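Local coordinates for phytochromobilin synthase (Solanum lycopersicum, PDB 6KME), which probably catalyses the ferredoxin-dependent reduction of biliverdin IX alpha to phytochromobilin, and binds biliverdin in this structure, at residues E226-Y231 with N267-K272; K105-L110 with S219-N224; K148-L153 with S176-W181. The protein carries 1 engineered substitution. All coordinates share one frame; numbering follows the deposited sequence.

Contact 1: E226-Y231 with N267-K272; sequences EAQHRY and NELGNK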
# COMPACT_ATOMS: atom_id res chain seq x y z
N GLU A 226 5.82 3.35 -15.85
CA GLU A 226 6.03 4.67 -15.28
C GLU A 226 5.04 4.95 -14.16
O GLU A 226 5.40 5.49 -13.11
CB GLU A 226 5.94 5.74 -16.36
CG GLU A 226 5.77 7.15 -15.82
CD GLU A 226 6.63 8.19 -16.53
OE1 GLU A 226 7.62 7.80 -17.19
OE2 GLU A 226 6.32 9.39 -16.43
N ALA A 227 3.77 4.56 -14.35
CA ALA A 227 2.77 4.74 -13.30
C ALA A 227 3.17 4.01 -12.02
O ALA A 227 3.03 4.56 -10.92
CB ALA A 227 1.40 4.27 -13.80
N GLN A 228 3.66 2.77 -12.14
CA GLN A 228 4.14 2.05 -10.97
C GLN A 228 5.38 2.71 -10.37
O GLN A 228 5.48 2.83 -9.14
CB GLN A 228 4.43 0.58 -11.30
CG GLN A 228 4.84 -0.22 -10.05
CD GLN A 228 4.99 -1.73 -10.26
OE1 GLN A 228 5.66 -2.40 -9.48
NE2 GLN A 228 4.34 -2.27 -11.30
N HIS A 229 6.33 3.14 -11.21
CA HIS A 229 7.54 3.77 -10.70
C HIS A 229 7.22 5.06 -9.94
O HIS A 229 7.78 5.31 -8.87
CB HIS A 229 8.52 4.06 -11.84
CG HIS A 229 9.81 4.66 -11.37
ND1 HIS A 229 10.17 5.97 -11.62
CD2 HIS A 229 10.82 4.14 -10.63
CE1 HIS A 229 11.34 6.22 -11.08
NE2 HIS A 229 11.76 5.13 -10.47
N ARG A 230 6.30 5.86 -10.48
CA ARG A 230 5.86 7.07 -9.80
C ARG A 230 5.26 6.76 -8.43
O ARG A 230 5.55 7.44 -7.44
CB ARG A 230 4.85 7.82 -10.68
CG ARG A 230 4.26 9.11 -10.06
CD ARG A 230 3.29 9.79 -11.06
NE ARG A 230 2.50 10.84 -10.44
CZ ARG A 230 1.29 10.65 -9.89
NH1 ARG A 230 0.73 9.44 -9.90
NH2 ARG A 230 0.63 11.67 -9.34
N TYR A 231 4.44 5.71 -8.36
CA TYR A 231 3.85 5.27 -7.09
C TYR A 231 4.91 4.84 -6.09
O TYR A 231 4.88 5.23 -4.92
CB TYR A 231 2.86 4.14 -7.37
CG TYR A 231 2.32 3.40 -6.16
CD1 TYR A 231 1.07 3.72 -5.63
CD2 TYR A 231 3.03 2.35 -5.58
CE1 TYR A 231 0.55 3.03 -4.54
CE2 TYR A 231 2.53 1.66 -4.48
CZ TYR A 231 1.28 2.00 -3.98
OH TYR A 231 0.76 1.33 -2.89
N ASN A 267 14.43 1.89 -7.85
CA ASN A 267 15.70 2.02 -8.56
C ASN A 267 15.63 1.49 -9.99
O ASN A 267 16.25 2.06 -10.89
CB ASN A 267 16.82 1.30 -7.80
CG ASN A 267 17.22 2.01 -6.52
OD1 ASN A 267 17.02 3.22 -6.38
ND2 ASN A 267 17.79 1.26 -5.58
N GLU A 268 14.88 0.41 -10.23
CA GLU A 268 15.00 -0.31 -11.49
C GLU A 268 13.96 0.07 -12.54
O GLU A 268 14.24 -0.06 -13.74
CB GLU A 268 14.92 -1.82 -11.25
N LEU A 269 12.77 0.52 -12.15
CA LEU A 269 11.69 0.69 -13.11
C LEU A 269 11.69 2.04 -13.81
O LEU A 269 10.86 2.27 -14.69
CB LEU A 269 10.34 0.47 -12.43
CG LEU A 269 10.04 -0.94 -11.91
CD1 LEU A 269 8.63 -1.02 -11.36
CD2 LEU A 269 10.23 -1.94 -13.01
N GLY A 270 12.59 2.95 -13.43
CA GLY A 270 12.59 4.28 -14.02
C GLY A 270 13.75 5.09 -13.48
O GLY A 270 14.38 4.73 -12.48
N ASN A 271 14.01 6.21 -14.15
CA ASN A 271 15.11 7.11 -13.81
C ASN A 271 14.65 8.42 -13.18
O ASN A 271 15.49 9.13 -12.60
CB ASN A 271 15.95 7.44 -15.06
CG ASN A 271 16.68 6.24 -15.60
OD1 ASN A 271 17.16 5.39 -14.83
ND2 ASN A 271 16.78 6.15 -16.92
N LYS A 272 13.38 8.77 -13.27
CA LYS A 272 12.91 10.03 -12.70
C LYS A 272 13.03 10.02 -11.18
O LYS A 272 12.83 8.99 -10.53
CB LYS A 272 11.47 10.30 -13.12
CG LYS A 272 11.31 10.63 -14.60
CD LYS A 272 9.84 10.91 -14.93
CE LYS A 272 9.64 11.11 -16.43
NZ LYS A 272 8.22 11.47 -16.75

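Contact 2: K105-L110 with S219-N224; sequences KPEFDL and SQIACN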
# COMPACT_ATOMS: atom_id res chain seq x y z
N LYS A 105 3.45 -7.08 -12.46
CA LYS A 105 4.34 -6.83 -13.57
C LYS A 105 3.69 -5.79 -14.49
O LYS A 105 2.46 -5.73 -14.59
CB LYS A 105 4.65 -8.12 -14.34
CG LYS A 105 5.49 -9.10 -13.52
CD LYS A 105 5.75 -10.41 -14.24
CE LYS A 105 6.44 -11.40 -13.32
NZ LYS A 105 6.62 -12.74 -13.96
N PRO A 106 4.49 -4.95 -15.14
CA PRO A 106 3.91 -3.85 -15.94
C PRO A 106 3.01 -4.30 -17.08
O PRO A 106 2.22 -3.50 -17.58
CB PRO A 106 5.14 -3.10 -16.46
CG PRO A 106 6.22 -3.43 -15.47
CD PRO A 106 5.96 -4.84 -15.05
N GLU A 107 3.11 -5.56 -17.52
CA GLU A 107 2.20 -6.06 -18.54
C GLU A 107 0.76 -6.22 -18.03
O GLU A 107 -0.17 -6.29 -18.84
CB GLU A 107 2.71 -7.41 -19.07
CG GLU A 107 3.98 -7.32 -19.92
CD GLU A 107 5.25 -7.10 -19.10
OE1 GLU A 107 5.22 -7.31 -17.86
OE2 GLU A 107 6.28 -6.72 -19.70
N PHE A 108 0.56 -6.28 -16.72
CA PHE A 108 -0.76 -6.50 -16.13
C PHE A 108 -1.15 -5.26 -15.33
O PHE A 108 -0.66 -5.05 -14.22
CB PHE A 108 -0.74 -7.74 -15.25
CG PHE A 108 -0.29 -8.97 -15.98
CD1 PHE A 108 -1.20 -9.76 -16.67
CD2 PHE A 108 1.05 -9.32 -16.02
CE1 PHE A 108 -0.79 -10.89 -17.36
CE2 PHE A 108 1.48 -10.44 -16.72
CZ PHE A 108 0.56 -11.23 -17.39
N ASP A 109 -2.06 -4.45 -15.89
CA ASP A 109 -2.36 -3.15 -15.30
C ASP A 109 -3.25 -3.22 -14.05
O ASP A 109 -4.05 -2.32 -13.79
CB ASP A 109 -3.02 -2.25 -16.36
CG ASP A 109 -4.43 -2.70 -16.72
OD1 ASP A 109 -4.76 -3.89 -16.51
OD2 ASP A 109 -5.20 -1.85 -17.22
N LEU A 110 -3.07 -4.28 -13.26
CA LEU A 110 -3.85 -4.48 -12.04
C LEU A 110 -3.64 -3.35 -11.04
O LEU A 110 -2.57 -2.73 -10.99
CB LEU A 110 -3.47 -5.79 -11.36
CG LEU A 110 -3.97 -7.08 -11.97
CD1 LEU A 110 -2.97 -8.19 -11.70
CD2 LEU A 110 -5.33 -7.40 -11.38
N SER A 219 4.08 0.60 -25.95
CA SER A 219 3.91 1.92 -25.35
C SER A 219 3.06 1.84 -24.09
O SER A 219 3.36 2.50 -23.09
CB SER A 219 3.29 2.89 -26.35
OG SER A 219 4.16 3.13 -27.44
N GLN A 220 2.01 1.02 -24.12
CA GLN A 220 1.15 0.88 -22.95
C GLN A 220 1.89 0.23 -21.79
O GLN A 220 1.70 0.62 -20.64
CB GLN A 220 -0.11 0.09 -23.31
CG GLN A 220 -1.14 0.10 -22.20
CD GLN A 220 -1.52 1.50 -21.77
OE1 GLN A 220 -1.34 1.90 -20.61
NE2 GLN A 220 -2.04 2.28 -22.71
N ILE A 221 2.74 -0.75 -22.08
CA ILE A 221 3.54 -1.35 -21.01
C ILE A 221 4.45 -0.31 -20.38
O ILE A 221 4.61 -0.26 -19.15
CB ILE A 221 4.33 -2.56 -21.54
CG1 ILE A 221 3.35 -3.63 -22.04
CG2 ILE A 221 5.23 -3.14 -20.44
CD1 ILE A 221 4.00 -4.79 -22.74
N ALA A 222 5.06 0.56 -21.20
CA ALA A 222 5.89 1.63 -20.66
C ALA A 222 5.06 2.59 -19.81
O ALA A 222 5.53 3.05 -18.76
CB ALA A 222 6.58 2.39 -21.79
N CYS A 223 3.84 2.91 -20.25
CA CYS A 223 2.99 3.78 -19.44
C CYS A 223 2.65 3.12 -18.11
O CYS A 223 2.71 3.77 -17.06
CB CYS A 223 1.71 4.13 -20.21
SG CYS A 223 1.86 5.55 -21.32
N ASN A 224 2.31 1.83 -18.13
CA ASN A 224 2.03 1.13 -16.87
C ASN A 224 3.25 1.11 -15.97
O ASN A 224 3.12 1.16 -14.74
CB ASN A 224 1.58 -0.31 -17.13
CG ASN A 224 0.33 -0.40 -17.97
OD1 ASN A 224 -0.45 0.55 -18.06
ND2 ASN A 224 0.12 -1.57 -18.58

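Contact 3: K148-L153 with S176-W181; sequences KDLITL and SPIVIW. With BLA (biliverdine IX alpha), chain B.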
# COMPACT_ATOMS: atom_id res chain seq x y z
N LYS A 148 -16.09 -0.87 -10.78
CA LYS A 148 -17.54 -0.82 -10.94
C LYS A 148 -18.23 -1.88 -10.09
O LYS A 148 -19.25 -1.60 -9.44
CB LYS A 148 -17.92 -1.01 -12.41
N ASP A 149 -17.67 -3.08 -10.05
CA ASP A 149 -18.28 -4.22 -9.37
C ASP A 149 -17.83 -4.37 -7.92
O ASP A 149 -18.26 -5.31 -7.24
CB ASP A 149 -17.97 -5.50 -10.15
CG ASP A 149 -18.68 -5.54 -11.50
OD1 ASP A 149 -19.79 -4.96 -11.61
OD2 ASP A 149 -18.14 -6.13 -12.46
N LEU A 150 -16.99 -3.45 -7.42
CA LEU A 150 -16.50 -3.48 -6.05
C LEU A 150 -17.07 -2.38 -5.17
O LEU A 150 -16.71 -2.31 -3.98
CB LEU A 150 -14.98 -3.38 -6.05
CG LEU A 150 -14.24 -4.51 -6.74
CD1 LEU A 150 -12.74 -4.30 -6.59
CD2 LEU A 150 -14.67 -5.85 -6.16
N ILE A 151 -17.95 -1.53 -5.70
CA ILE A 151 -18.52 -0.45 -4.89
C ILE A 151 -19.28 -1.02 -3.69
O ILE A 151 -19.20 -0.48 -2.58
CB ILE A 151 -19.42 0.47 -5.76
CG1 ILE A 151 -18.61 1.15 -6.87
CG2 ILE A 151 -20.16 1.51 -4.90
CD1 ILE A 151 -17.23 1.63 -6.43
N THR A 152 -20.02 -2.12 -3.87
CA THR A 152 -20.75 -2.70 -2.75
C THR A 152 -19.80 -3.22 -1.67
O THR A 152 -20.11 -3.14 -0.48
CB THR A 152 -21.69 -3.81 -3.23
OG1 THR A 152 -20.92 -4.84 -3.86
CG2 THR A 152 -22.71 -3.27 -4.22
N LEU A 153 -18.65 -3.74 -2.07
CA LEU A 153 -17.65 -4.17 -1.09
C LEU A 153 -17.16 -2.97 -0.27
O LEU A 153 -17.09 -3.04 0.97
CB LEU A 153 -16.48 -4.87 -1.77
CG LEU A 153 -15.22 -5.15 -0.92
CD1 LEU A 153 -15.49 -6.11 0.22
CD2 LEU A 153 -14.08 -5.66 -1.80
N SER A 176 -8.23 4.40 -4.10
CA SER A 176 -9.39 4.00 -4.89
C SER A 176 -10.67 4.42 -4.19
O SER A 176 -10.65 4.82 -3.03
CB SER A 176 -9.36 2.49 -5.11
OG SER A 176 -10.11 1.84 -4.11
N PRO A 177 -11.82 4.35 -4.87
CA PRO A 177 -13.09 4.67 -4.21
C PRO A 177 -13.51 3.68 -3.13
O PRO A 177 -14.47 3.97 -2.41
CB PRO A 177 -14.12 4.68 -5.36
CG PRO A 177 -13.31 4.71 -6.62
CD PRO A 177 -12.02 4.03 -6.30
N ILE A 178 -12.85 2.54 -2.99
CA ILE A 178 -13.19 1.60 -1.93
C ILE A 178 -12.16 1.61 -0.81
O ILE A 178 -12.16 0.71 0.03
CB ILE A 178 -13.39 0.17 -2.47
CG1 ILE A 178 -12.08 -0.41 -3.02
CG2 ILE A 178 -14.51 0.15 -3.51
CD1 ILE A 178 -12.16 -1.92 -3.32
N VAL A 179 -11.28 2.62 -0.77
CA VAL A 179 -10.23 2.64 0.25
C VAL A 179 -10.84 2.60 1.64
O VAL A 179 -11.87 3.23 1.92
CB VAL A 179 -9.32 3.88 0.09
CG1 VAL A 179 -10.13 5.20 0.28
CG2 VAL A 179 -8.17 3.82 1.08
N ILE A 180 -10.22 1.82 2.51
CA ILE A 180 -10.50 1.86 3.94
C ILE A 180 -9.36 2.65 4.58
O ILE A 180 -8.23 2.16 4.67
CB ILE A 180 -10.62 0.46 4.54
CG1 ILE A 180 -11.83 -0.26 3.95
CG2 ILE A 180 -10.70 0.54 6.07
CD1 ILE A 180 -11.87 -1.74 4.29
N TRP A 181 -9.66 3.88 4.98
CA TRP A 181 -8.74 4.72 5.74
C TRP A 181 -9.46 4.97 7.06
O TRP A 181 -10.56 5.54 7.06
CB TRP A 181 -8.41 6.02 4.99
CG TRP A 181 -8.11 7.22 5.88
CD1 TRP A 181 -8.78 8.42 5.90
CD2 TRP A 181 -7.07 7.32 6.86
NE1 TRP A 181 -8.21 9.26 6.84
CE2 TRP A 181 -7.16 8.61 7.44
CE3 TRP A 181 -6.07 6.44 7.31
CZ2 TRP A 181 -6.30 9.03 8.46
CZ3 TRP A 181 -5.20 6.87 8.31
CH2 TRP A 181 -5.33 8.16 8.87
CHA BLA B . -0.25 7.39 9.81
NA BLA B . -0.36 6.22 7.49
C1A BLA B . -0.73 7.26 8.37
C2A BLA B . -1.61 8.16 7.63
C3A BLA B . -1.75 7.63 6.28
C4A BLA B . -0.97 6.42 6.22
CMA BLA B . -2.58 8.16 5.11
CAA BLA B . -2.20 9.45 8.27
CBA BLA B . -1.16 10.54 8.23
CGA BLA B . -1.25 11.36 6.89
O1A BLA B . -2.36 11.76 6.71
O2A BLA B . -0.21 11.44 6.31
CHB BLA B . -0.80 5.45 5.04
NB BLA B . -0.57 6.90 3.10
C1B BLA B . -0.48 5.62 3.70
C2B BLA B . -0.46 4.66 2.43
C3B BLA B . -0.27 5.41 1.27
C4B BLA B . -0.29 6.88 1.70
CMB BLA B . -0.37 3.16 2.62
OB BLA B . -0.09 7.91 1.07
CAB BLA B . -0.13 5.22 -0.22
CBB BLA B . 0.12 5.98 -1.31
NC BLA B . 2.58 2.97 9.02
C1C BLA B . 2.86 1.92 8.12
C2C BLA B . 4.07 1.18 8.71
C3C BLA B . 4.41 1.83 9.90
C4C BLA B . 3.44 3.02 10.13
CMC BLA B . 4.64 -0.03 7.96
OC BLA B . 2.15 1.81 7.13
CAC BLA B . 5.52 1.46 10.81
CBC BLA B . 6.75 0.93 10.61
CHD BLA B . 3.27 4.00 11.07
ND BLA B . 1.43 5.52 10.07
C1D BLA B . 2.30 5.17 11.01
C2D BLA B . 2.30 6.12 12.19
C3D BLA B . 1.34 7.08 11.92
C4D BLA B . 0.74 6.74 10.53
CMD BLA B . 3.23 5.89 13.37
CAD BLA B . 0.85 8.30 12.71
CBD BLA B . 1.86 9.44 12.76
CGD BLA B . 2.10 10.19 11.38
O1D BLA B . 3.29 10.28 11.13
O2D BLA B . 1.07 10.54 10.81

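Contact 1: E226-Y231 with N267-K272
Glu226 and Lys272 open the contact with a salt bridge, NZ of Lys272 lying 2.8 Å from OE2 of Glu226. The ammonium group reaches the syn side of that oxygen, 21° out of the carboxylate plane, and the extended lysine chain meets the glutamate at about a right angle. Two residues further along the helix, Gln228 has CG anti to the backbone N (chi1 -176°) and an extended chain, whose flank from CG to the amide passes CD1 of Leu269, with OE1 of Gln228 3.8 Å from that methyl. The polar end belongs elsewhere, OE1 bonding Arg82 and NE2 the carbonyl of Pro104.

His229 buries the largest share of any residue here. Its ring lies beneath the glycine backbone, CA of Gly270 standing 3.6 Å from the ring centroid and only 3° off the normal, a CH-pi contact. A CB on Gly270 would come within 2.6 Å of ND1 of His229, so the close approach over the ring depends on the missing side chain. At the ring edge, in plane, CE1 of His229 approaches O of Lys272 at 3.2 Å. Two bonds fix the ring's rotation: NE2 to the carbonyl of Val266 and ND1 to the hydroxyl of Tyr277.

Helix 218-238 thus presents one side to the loop between helices 251-262 and 274-277, while Gln228 and Tyr231 touch Phe103 of strand 96-104.

Contact 2: K105-L110 with S219-N224
A type I beta turn, in the loop that joins antiparallel strands 96-104 and 112-119, rests on helix 218-238 through Pro106 and Glu107, which meet Ile221 and Asn224. The turn is closed by N of Phe108 bonding O of Lys105 at 2.9 Å, and it places Pro106 and Glu107 at its two central positions.

Its polar tie to the helix is a single bond: ND2 of Asn224 donates to O of Pro106 at 3.0 Å. The bond is well formed by three measures, an N-H...O angle of 158°, a C=O...N angle of 175°, and an acceptor lying close to the amide plane of the asparagine. Asn224 has CG anti to its carbonyl carbon, which sends the amide toward the turn, and its OD1 is hydrogen-bonded to His134. Both ends of the amide are therefore engaged, and its rotation is set from two directions. CB of Asp109 packs 3.9 Å from the same ND2, whereas the carboxylate turns to Lys145 and Tyr146.

Ile221 supplies the apolar half. Its CG2 methyl lies 4.0 Å from CB of Pro106, while its CD1 comes 3.8 Å from CG of Glu107. The glutamate thus offers its flank to the isoleucine, bent at chi2.

The arrangement is that of a beta-hairpin connection packed against a helix that covers the sheet, in keeping with the alpha/beta/alpha sandwich of ferredoxin-dependent bilin reductases.

Contact 3: K148-L153 with S176-W181
Ile151 and Ile178 mark the nearest backbone approach, their CA atoms 6.4 Å apart, where the start of helix 151-160 faces a type I beta turn running from Ser176 to Val179. That turn is also an ST turn: N of Ile178 donates to OG of Ser176 at 3.0 Å, with an N-H...O angle of 154°.

Ile178 fills the interface with two separate branches. Its CG1 sits between the backbone N and the carbonyl carbon (chi1 66°), which sends CD1 to Leu150 and puts CG2, anti to the carbonyl carbon, against that residue's backbone. CG2 of Ile178 comes 3.3 Å from O of Leu150, and CD1 of Ile178 is 4.1 Å from CD1 of Leu150. CD1 of Ile151 reaches both the turn's proline and its isoleucine, 4.5 Å from CB of Pro177 and 4.3 Å from CG2 of Ile178.

Further along, Trp181 takes the segment to the ligand, its CH2 3.4 Å from CAA of biliverdin, whose methyl CMA lies over one face of the indole. Replacing this tryptophan with an alanine is likely to open a gap beside CAA and C2A of the bilin and leave the carbonyl of Gly165 without the indole donor.

Around the contact, Leu153 leans on helix 188-211, Ile180 pairs with Leu128 of strand 123-131, and Trp181 packs on Ile125 and Val127 of that strand and meets Trp163 edge-to-face.

Overall arrangement
Contacts 1 and 2 are neighbours, their centres about 12 Å apart, and both use helix 218-238: its earlier part meets the 105-110 turn, the next residues meet the 267-272 loop. Contact 3 lies farther off, its centre about 26 Å from that of contact 1 and 22 Å from that of contact 2, with nearest atoms about 9 Å away in each case. Along the chain contact 3 is nested within the span that contact 2 closes, and contact 1 follows both. The seven-stranded antiparallel sheet relates contacts 2 and 3: the 105-110 loop joins two of its strands, and contact 3 runs into edge strand 180-185, which carries a tryptophan to the bilin.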